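Local coordinates for gene 12 protein (Mycobacterium phage D29, PDB 3HC7) that hydrolyses the ester linkage between mycolic acids and arabinogalactan, breaching the outer membrane of the mycobacterial host during lysis, at residues A[33-38]-A[72-77]; A[202-207]-A[214-219]. One frame throughout, in Å; residues are numbered along the deposited sequence.

Contact 1: residues A[33-38]-A[72-77]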
ATOM      1  N   ILE A  33      -0.671 -23.168   6.236  1.00104.72           N
ATOM      2  CA  ILE A  33       0.532 -22.863   6.992  1.00101.12           C
ATOM      3  C   ILE A  33       0.402 -21.564   7.792  1.00 91.71           C
ATOM      4  O   ILE A  33       1.144 -21.342   8.745  1.00 95.52           O
ATOM      5  CB  ILE A  33       1.782 -22.824   6.080  1.00101.83           C
ATOM      6  CG1 ILE A  33       2.458 -21.453   6.122  1.00 98.50           C
ATOM      7  CG2 ILE A  33       1.428 -23.253   4.661  1.00 96.91           C
ATOM      8  CD1 ILE A  33       3.908 -21.479   5.680  1.00 99.64           C
ATOM      9  N   TYR A  34      -0.546 -20.715   7.404  1.00 89.07           N
ATOM     10  CA  TYR A  34      -0.814 -19.471   8.120  1.00 77.79           C
ATOM     11  C   TYR A  34      -2.267 -19.416   8.578  1.00 80.98           C
ATOM     12  O   TYR A  34      -3.154 -19.937   7.905  1.00 91.35           O
ATOM     13  CB  TYR A  34      -0.580 -18.264   7.210  1.00 70.92           C
ATOM     14  CG  TYR A  34       0.856 -17.950   6.864  1.00 70.14           C
ATOM     15  CD1 TYR A  34       1.458 -18.515   5.749  1.00 74.02           C
ATOM     16  CD2 TYR A  34       1.596 -17.053   7.628  1.00 64.25           C
ATOM     17  CE1 TYR A  34       2.763 -18.218   5.418  1.00 73.89           C
ATOM     18  CE2 TYR A  34       2.901 -16.748   7.300  1.00 63.19           C
ATOM     19  CZ  TYR A  34       3.478 -17.333   6.194  1.00 69.79           C
ATOM     20  OH  TYR A  34       4.777 -17.035   5.857  1.00 76.86           O
ATOM     21  N   ARG A  35      -2.503 -18.774   9.719  1.00 79.91           N
ATOM     22  CA  ARG A  35      -3.846 -18.351  10.105  1.00 83.15           C
ATOM     23  C   ARG A  35      -4.104 -16.984   9.472  1.00 81.38           C
ATOM     24  O   ARG A  35      -3.196 -16.157   9.390  1.00 80.17           O
ATOM     25  CB  ARG A  35      -3.957 -18.252  11.623  1.00 80.91           C
ATOM     26  CG  ARG A  35      -3.832 -19.588  12.327  1.00 91.87           C
ATOM     27  CD  ARG A  35      -2.987 -19.465  13.576  1.00 90.92           C
ATOM     28  NE  ARG A  35      -3.769 -19.118  14.756  1.00 92.26           N
ATOM     29  CZ  ARG A  35      -3.244 -18.942  15.965  1.00 92.90           C
ATOM     30  NH1 ARG A  35      -1.935 -19.067  16.146  1.00 91.20           N
ATOM     31  NH2 ARG A  35      -4.023 -18.634  16.990  1.00 92.10           N
ATOM     32  N   TRP A  36      -5.339 -16.740   9.040  1.00 72.42           N
ATOM     33  CA  TRP A  36      -5.637 -15.564   8.232  1.00 74.15           C
ATOM     34  C   TRP A  36      -6.600 -14.573   8.886  1.00 73.77           C
ATOM     35  O   TRP A  36      -7.717 -14.933   9.261  1.00 74.48           O
ATOM     36  CB  TRP A  36      -6.177 -16.003   6.869  1.00 75.92           C
ATOM     37  CG  TRP A  36      -6.539 -14.873   5.962  1.00 72.49           C
ATOM     38  CD1 TRP A  36      -5.953 -13.643   5.902  1.00 69.58           C
ATOM     39  CD2 TRP A  36      -7.553 -14.885   4.954  1.00 75.48           C
ATOM     40  NE1 TRP A  36      -6.554 -12.879   4.931  1.00 63.01           N
ATOM     41  CE2 TRP A  36      -7.538 -13.622   4.332  1.00 72.53           C
ATOM     42  CE3 TRP A  36      -8.480 -15.840   4.524  1.00 77.63           C
ATOM     43  CZ2 TRP A  36      -8.415 -13.289   3.298  1.00 72.51           C
ATOM     44  CZ3 TRP A  36      -9.348 -15.510   3.500  1.00 80.11           C
ATOM     45  CH2 TRP A  36      -9.310 -14.245   2.900  1.00 78.20           C
ATOM     46  N   GLN A  37      -6.152 -13.322   9.001  1.00 66.22           N
ATOM     47  CA  GLN A  37      -6.981 -12.234   9.510  1.00 62.13           C
ATOM     48  C   GLN A  37      -7.083 -11.083   8.511  1.00 66.94           C
ATOM     49  O   GLN A  37      -6.255 -10.171   8.518  1.00 61.56           O
ATOM     50  CB  GLN A  37      -6.424 -11.700  10.827  1.00 65.02           C
ATOM     51  CG  GLN A  37      -7.244 -10.559  11.405  1.00 64.58           C
ATOM     52  CD  GLN A  37      -8.689 -10.967  11.626  1.00 69.24           C
ATOM     53  OE1 GLN A  37      -8.974 -11.854  12.430  1.00 60.54           O
ATOM     54  NE2 GLN A  37      -9.605 -10.327  10.906  1.00 69.42           N
ATOM     55  N   PRO A  38      -8.106 -11.119   7.649  1.00 70.12           N
ATOM     56  CA  PRO A  38      -8.339 -10.031   6.697  1.00 66.93           C
ATOM     57  C   PRO A  38      -8.672  -8.756   7.454  1.00 59.11           C
ATOM     58  O   PRO A  38      -9.358  -8.824   8.474  1.00 63.19           O
ATOM     59  CB  PRO A  38      -9.570 -10.503   5.915  1.00 61.45           C
ATOM     60  CG  PRO A  38      -9.665 -11.951   6.160  1.00 71.12           C
ATOM     61  CD  PRO A  38      -9.108 -12.185   7.524  1.00 71.53           C
ATOM     62  N   PRO A  72       1.616 -15.766  21.997  1.00 76.49           N
ATOM     63  CA  PRO A  72       2.965 -15.200  22.109  1.00 74.63           C
ATOM     64  C   PRO A  72       4.030 -15.951  21.309  1.00 68.91           C
ATOM     65  O   PRO A  72       5.112 -15.406  21.082  1.00 67.30           O
ATOM     66  CB  PRO A  72       3.265 -15.303  23.608  1.00 76.18           C
ATOM     67  CG  PRO A  72       1.922 -15.356  24.262  1.00 79.37           C
ATOM     68  CD  PRO A  72       1.058 -16.128  23.310  1.00 80.58           C
ATOM     69  N   TYR A  73       3.739 -17.178  20.893  1.00 62.25           N
ATOM     70  CA  TYR A  73       4.725 -17.959  20.158  1.00 67.91           C
ATOM     71  C   TYR A  73       4.445 -17.900  18.666  1.00 74.51           C
ATOM     72  O   TYR A  73       5.125 -18.544  17.866  1.00 81.62           O
ATOM     73  CB  TYR A  73       4.738 -19.411  20.643  1.00 70.52           C
ATOM     74  N   ALA A  74       3.432 -17.124  18.300  1.00 66.15           N
ATOM     75  CA  ALA A  74       3.041 -16.987  16.904  1.00 67.77           C
ATOM     76  C   ALA A  74       3.795 -15.844  16.250  1.00 65.41           C
ATOM     77  O   ALA A  74       3.752 -14.707  16.729  1.00 58.95           O
ATOM     78  CB  ALA A  74       1.543 -16.752  16.796  1.00 66.65           C
ATOM     79  N   ASP A  75       4.497 -16.149  15.164  1.00 62.23           N
ATOM     80  CA  ASP A  75       5.128 -15.112  14.361  1.00 60.21           C
ATOM     81  C   ASP A  75       4.061 -14.577  13.422  1.00 56.66           C
ATOM     82  O   ASP A  75       2.933 -15.071  13.430  1.00 59.23           O
ATOM     83  CB  ASP A  75       6.310 -15.679  13.580  1.00 60.51           C
ATOM     84  CG  ASP A  75       7.493 -16.002  14.475  1.00 62.97           C
ATOM     85  OD1 ASP A  75       7.581 -15.424  15.580  1.00 58.19           O
ATOM     86  OD2 ASP A  75       8.335 -16.827  14.065  1.00 60.69           O
ATOM     87  N   PHE A  76       4.390 -13.568  12.627  1.00 49.93           N
ATOM     88  CA  PHE A  76       3.391 -13.059  11.680  1.00 51.32           C
ATOM     89  C   PHE A  76       3.977 -12.514  10.392  1.00 51.82           C
ATOM     90  O   PHE A  76       5.191 -12.330  10.268  1.00 51.53           O
ATOM     91  CB  PHE A  76       2.462 -12.024  12.338  1.00 41.11           C
ATOM     92  CG  PHE A  76       3.103 -10.678  12.576  1.00 47.64           C
ATOM     93  CD1 PHE A  76       4.138 -10.537  13.491  1.00 48.03           C
ATOM     94  CD2 PHE A  76       2.650  -9.549  11.902  1.00 47.51           C
ATOM     95  CE1 PHE A  76       4.730  -9.302  13.723  1.00 40.13           C
ATOM     96  CE2 PHE A  76       3.226  -8.301  12.129  1.00 43.54           C
ATOM     97  CZ  PHE A  76       4.271  -8.179  13.039  1.00 43.31           C
ATOM     98  N   ALA A  77       3.083 -12.263   9.439  1.00 55.74           N
ATOM     99  CA  ALA A  77       3.432 -11.698   8.149  1.00 46.02           C
ATOM    100  C   ALA A  77       2.328 -10.728   7.745  1.00 48.03           C
ATOM    101  O   ALA A  77       1.208 -10.801   8.254  1.00 52.52           O
ATOM    102  CB  ALA A  77       3.580 -12.811   7.110  1.00 54.54           C
TER
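The ring of Tyr34 and the guanidinium of Arg35 are the two flat groups that reach the 72-77 segment, and each is met by an alanine methyl. Ala77 CB comes obliquely to the phenol, 4.0 Å from Tyr34 CE2, while Ala74 CB stands 4.2 Å from Arg35 NH1, again at a slant to the flat group. Both touches reach past the middle strand of the parallel sheet of an alpha/beta-hydrolase fold: strand 5-9 runs between edge strand 35-38 and strand 76-81, so these two strands are second neighbours, with Tyr34 and Ala74 lying just ahead of them. The nearest alpha carbons, Tyr34 CA and Phe76 CA, are 8.5 Å apart. The middle strand and the residue before it take the backbone bonds instead, Arg35 pairing with Pro4 and Leu6, and Asp75 with Trp5.

Tyr34 reaches across because CG lies anti to its own carbonyl carbon (chi1 -71°), which sends the ring toward Ala77. Beyond that methyl the phenol also touches Lys112 of strand 110-116, and its hydroxyl is hydrogen-bonded to Leu251 O near the C-terminus. Arg35 NH1 is held by Lys3 O and by a salt bridge to Asp71, just ahead of the 72-77 segment. Phe76 turns its side chain away, onto Ile64 and Leu68 of helix 50-70, the connection that leads into strand 76-81. At the far end of the edge strand, Pro38 CG sits over one face of the Trp36 indole, 3.2 Å above its plane and offset toward the rim.

Contact 2: residues A[202-207]-A[214-219]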
ATOM      1  N   ALA A 202      -6.901  23.451  -0.638  1.00 36.43           N
ATOM      2  CA  ALA A 202      -5.917  24.062   0.263  1.00 34.23           C
ATOM      3  C   ALA A 202      -4.505  23.713  -0.198  1.00 32.34           C
ATOM      4  O   ALA A 202      -3.626  24.572  -0.271  1.00 29.67           O
ATOM      5  CB  ALA A 202      -6.133  23.586   1.681  1.00 31.00           C
ATOM      6  N   GLN A 203      -4.299  22.439  -0.510  1.00 31.39           N
ATOM      7  CA  GLN A 203      -3.015  21.967  -0.999  1.00 29.48           C
ATOM      8  C   GLN A 203      -2.619  22.577  -2.339  1.00 31.75           C
ATOM      9  O   GLN A 203      -1.436  22.857  -2.566  1.00 30.21           O
ATOM     10  CB  GLN A 203      -2.991  20.438  -1.059  1.00 28.65           C
ATOM     11  CG  GLN A 203      -3.111  19.777   0.317  1.00 36.01           C
ATOM     12  CD  GLN A 203      -2.947  18.266   0.261  1.00 43.12           C
ATOM     13  OE1 GLN A 203      -1.848  17.753   0.047  1.00 42.86           O
ATOM     14  NE2 GLN A 203      -4.042  17.547   0.468  1.00 41.10           N
ATOM     15  N   LEU A 204      -3.594  22.786  -3.226  1.00 29.37           N
ATOM     16  CA  LEU A 204      -3.304  23.403  -4.513  1.00 26.04           C
ATOM     17  C   LEU A 204      -2.760  24.810  -4.313  1.00 33.58           C
ATOM     18  O   LEU A 204      -1.842  25.243  -5.012  1.00 28.62           O
ATOM     19  CB  LEU A 204      -4.548  23.428  -5.416  1.00 27.84           C
ATOM     20  CG  LEU A 204      -4.938  22.081  -6.038  1.00 27.53           C
ATOM     21  CD1 LEU A 204      -6.206  22.226  -6.891  1.00 27.21           C
ATOM     22  CD2 LEU A 204      -3.776  21.529  -6.867  1.00 25.73           C
ATOM     23  N   ILE A 205      -3.329  25.520  -3.347  1.00 29.72           N
ATOM     24  CA  ILE A 205      -2.907  26.886  -3.066  1.00 38.23           C
ATOM     25  C   ILE A 205      -1.467  26.904  -2.574  1.00 32.85           C
ATOM     26  O   ILE A 205      -0.653  27.698  -3.038  1.00 41.31           O
ATOM     27  CB  ILE A 205      -3.837  27.559  -2.041  1.00 38.38           C
ATOM     28  CG1 ILE A 205      -5.133  27.986  -2.737  1.00 40.72           C
ATOM     29  CG2 ILE A 205      -3.158  28.775  -1.414  1.00 36.22           C
ATOM     30  CD1 ILE A 205      -6.317  28.104  -1.798  1.00 47.87           C
ATOM     31  N   GLU A 206      -1.156  26.016  -1.643  1.00 28.58           N
ATOM     32  CA  GLU A 206       0.206  25.900  -1.141  1.00 38.96           C
ATOM     33  C   GLU A 206       1.176  25.532  -2.274  1.00 43.50           C
ATOM     34  O   GLU A 206       2.276  26.097  -2.369  1.00 42.80           O
ATOM     35  CB  GLU A 206       0.270  24.881  -0.005  1.00 35.83           C
ATOM     36  CG  GLU A 206       1.522  24.999   0.850  1.00 54.61           C
ATOM     37  N   LEU A 207       0.759  24.613  -3.145  1.00 36.78           N
ATOM     38  CA  LEU A 207       1.588  24.196  -4.283  1.00 35.06           C
ATOM     39  C   LEU A 207       1.902  25.351  -5.222  1.00 42.72           C
ATOM     40  O   LEU A 207       3.045  25.518  -5.655  1.00 42.74           O
ATOM     41  CB  LEU A 207       0.919  23.072  -5.082  1.00 33.26           C
ATOM     42  CG  LEU A 207       1.721  22.552  -6.283  1.00 33.97           C
ATOM     43  CD1 LEU A 207       3.038  21.948  -5.816  1.00 37.42           C
ATOM     44  CD2 LEU A 207       0.932  21.523  -7.076  1.00 32.25           C
ATOM     45  N   GLU A 214      -6.475  25.075 -13.229  1.00 26.18           N
ATOM     46  CA  GLU A 214      -5.763  24.017 -13.919  1.00 32.10           C
ATOM     47  C   GLU A 214      -5.511  22.856 -12.963  1.00 31.07           C
ATOM     48  O   GLU A 214      -5.604  21.682 -13.348  1.00 25.94           O
ATOM     49  CB  GLU A 214      -4.445  24.538 -14.503  1.00 38.00           C
ATOM     50  CG  GLU A 214      -3.550  23.433 -15.038  1.00 42.81           C
ATOM     51  CD  GLU A 214      -2.355  23.957 -15.839  1.00 42.41           C
ATOM     52  OE1 GLU A 214      -2.209  25.191 -15.980  1.00 42.61           O
ATOM     53  OE2 GLU A 214      -1.564  23.121 -16.330  1.00 41.04           O
ATOM     54  N   GLY A 215      -5.217  23.185 -11.708  1.00 24.70           N
ATOM     55  CA  GLY A 215      -4.965  22.166 -10.704  1.00 23.16           C
ATOM     56  C   GLY A 215      -6.241  21.428 -10.316  1.00 28.20           C
ATOM     57  O   GLY A 215      -6.236  20.219 -10.053  1.00 22.33           O
ATOM     58  N   ILE A 216      -7.350  22.154 -10.284  1.00 27.78           N
ATOM     59  CA  ILE A 216      -8.636  21.545  -9.971  1.00 31.14           C
ATOM     60  C   ILE A 216      -9.003  20.521 -11.051  1.00 27.17           C
ATOM     61  O   ILE A 216      -9.386  19.381 -10.755  1.00 27.15           O
ATOM     62  CB  ILE A 216      -9.731  22.622  -9.864  1.00 31.77           C
ATOM     63  CG1 ILE A 216      -9.570  23.415  -8.569  1.00 31.22           C
ATOM     64  CG2 ILE A 216     -11.120  22.004  -9.947  1.00 26.08           C
ATOM     65  CD1 ILE A 216     -10.422  24.670  -8.524  1.00 33.74           C
ATOM     66  N   ALA A 217      -8.855  20.932 -12.304  1.00 31.87           N
ATOM     67  CA  ALA A 217      -9.157  20.060 -13.431  1.00 34.06           C
ATOM     68  C   ALA A 217      -8.313  18.785 -13.432  1.00 34.59           C
ATOM     69  O   ALA A 217      -8.847  17.693 -13.623  1.00 29.15           O
ATOM     70  CB  ALA A 217      -8.980  20.800 -14.720  1.00 26.31           C
ATOM     71  N   LEU A 218      -7.005  18.915 -13.229  1.00 31.98           N
ATOM     72  CA  LEU A 218      -6.140  17.734 -13.231  1.00 31.89           C
ATOM     73  C   LEU A 218      -6.454  16.806 -12.061  1.00 24.50           C
ATOM     74  O   LEU A 218      -6.494  15.585 -12.214  1.00 26.48           O
ATOM     75  CB  LEU A 218      -4.662  18.112 -13.219  1.00 26.84           C
ATOM     76  CG  LEU A 218      -3.701  16.916 -13.146  1.00 34.15           C
ATOM     77  CD1 LEU A 218      -3.826  16.071 -14.399  1.00 26.90           C
ATOM     78  CD2 LEU A 218      -2.262  17.374 -12.956  1.00 30.39           C
ATOM     79  N   ALA A 219      -6.646  17.384 -10.883  1.00 29.00           N
ATOM     80  CA  ALA A 219      -7.054  16.602  -9.723  1.00 24.53           C
ATOM     81  C   ALA A 219      -8.359  15.843  -9.996  1.00 22.77           C
ATOM     82  O   ALA A 219      -8.486  14.671  -9.659  1.00 27.92           O
ATOM     83  CB  ALA A 219      -7.198  17.493  -8.502  1.00 26.84           C
TER
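Leu204 sets its side chain against the backbone of Gly215, and its two methyls divide the work. CD1 lies against the peptide link between Gly215 and Ile216, 3.5 Å from Gly215 C and 3.6 Å from Ile216 N; CD2 faces the glycine's alpha carbon, 4.1 Å from Gly215 CA. With CG swung beside the backbone N (chi1 -75°), the leucine has an extended second torsion that takes CD1 out to the neighbouring helix.

These are two consecutive helices joined by a short connection, helix 200-207 packing against the first turns of helix 212-230. The backbones come close here, Leu204 CA and Gly215 CA being 6.5 Å apart, since Gly215 presents bare main chain to the leucine. Ile216 flanks the same methyl: its CG1 branch is 3.9 Å from Leu204 CD1, and the side chain goes on to touch Phe193. Helix 179-189 lies against both helices, with Ile183 touching Leu204 and, from the other helix, Leu218. One residue before the glycine, the carboxylate of Glu214 leads away from helix 200-207, its OE2 salt-bridged to Arg210 NH1 in the connection.

Contacts 1 and 2 lie on opposite sides of the chain's centre, with 43 Å between their centres and about 28 Å between their nearest atoms. They follow in series: contact 1 is complete before the chain enters contact 2. The first belongs to the central parallel sheet, the second to helices outside it. Neither includes a catalytic residue, yet strand 76-81, which begins in contact 1, runs directly to the active-site Ser82 at what looks like a nucleophile elbow. Asp166, an inferred member of the catalytic triad, falls between the two contacts in sequence, whereas His240 follows both, beyond the end of helix 212-230.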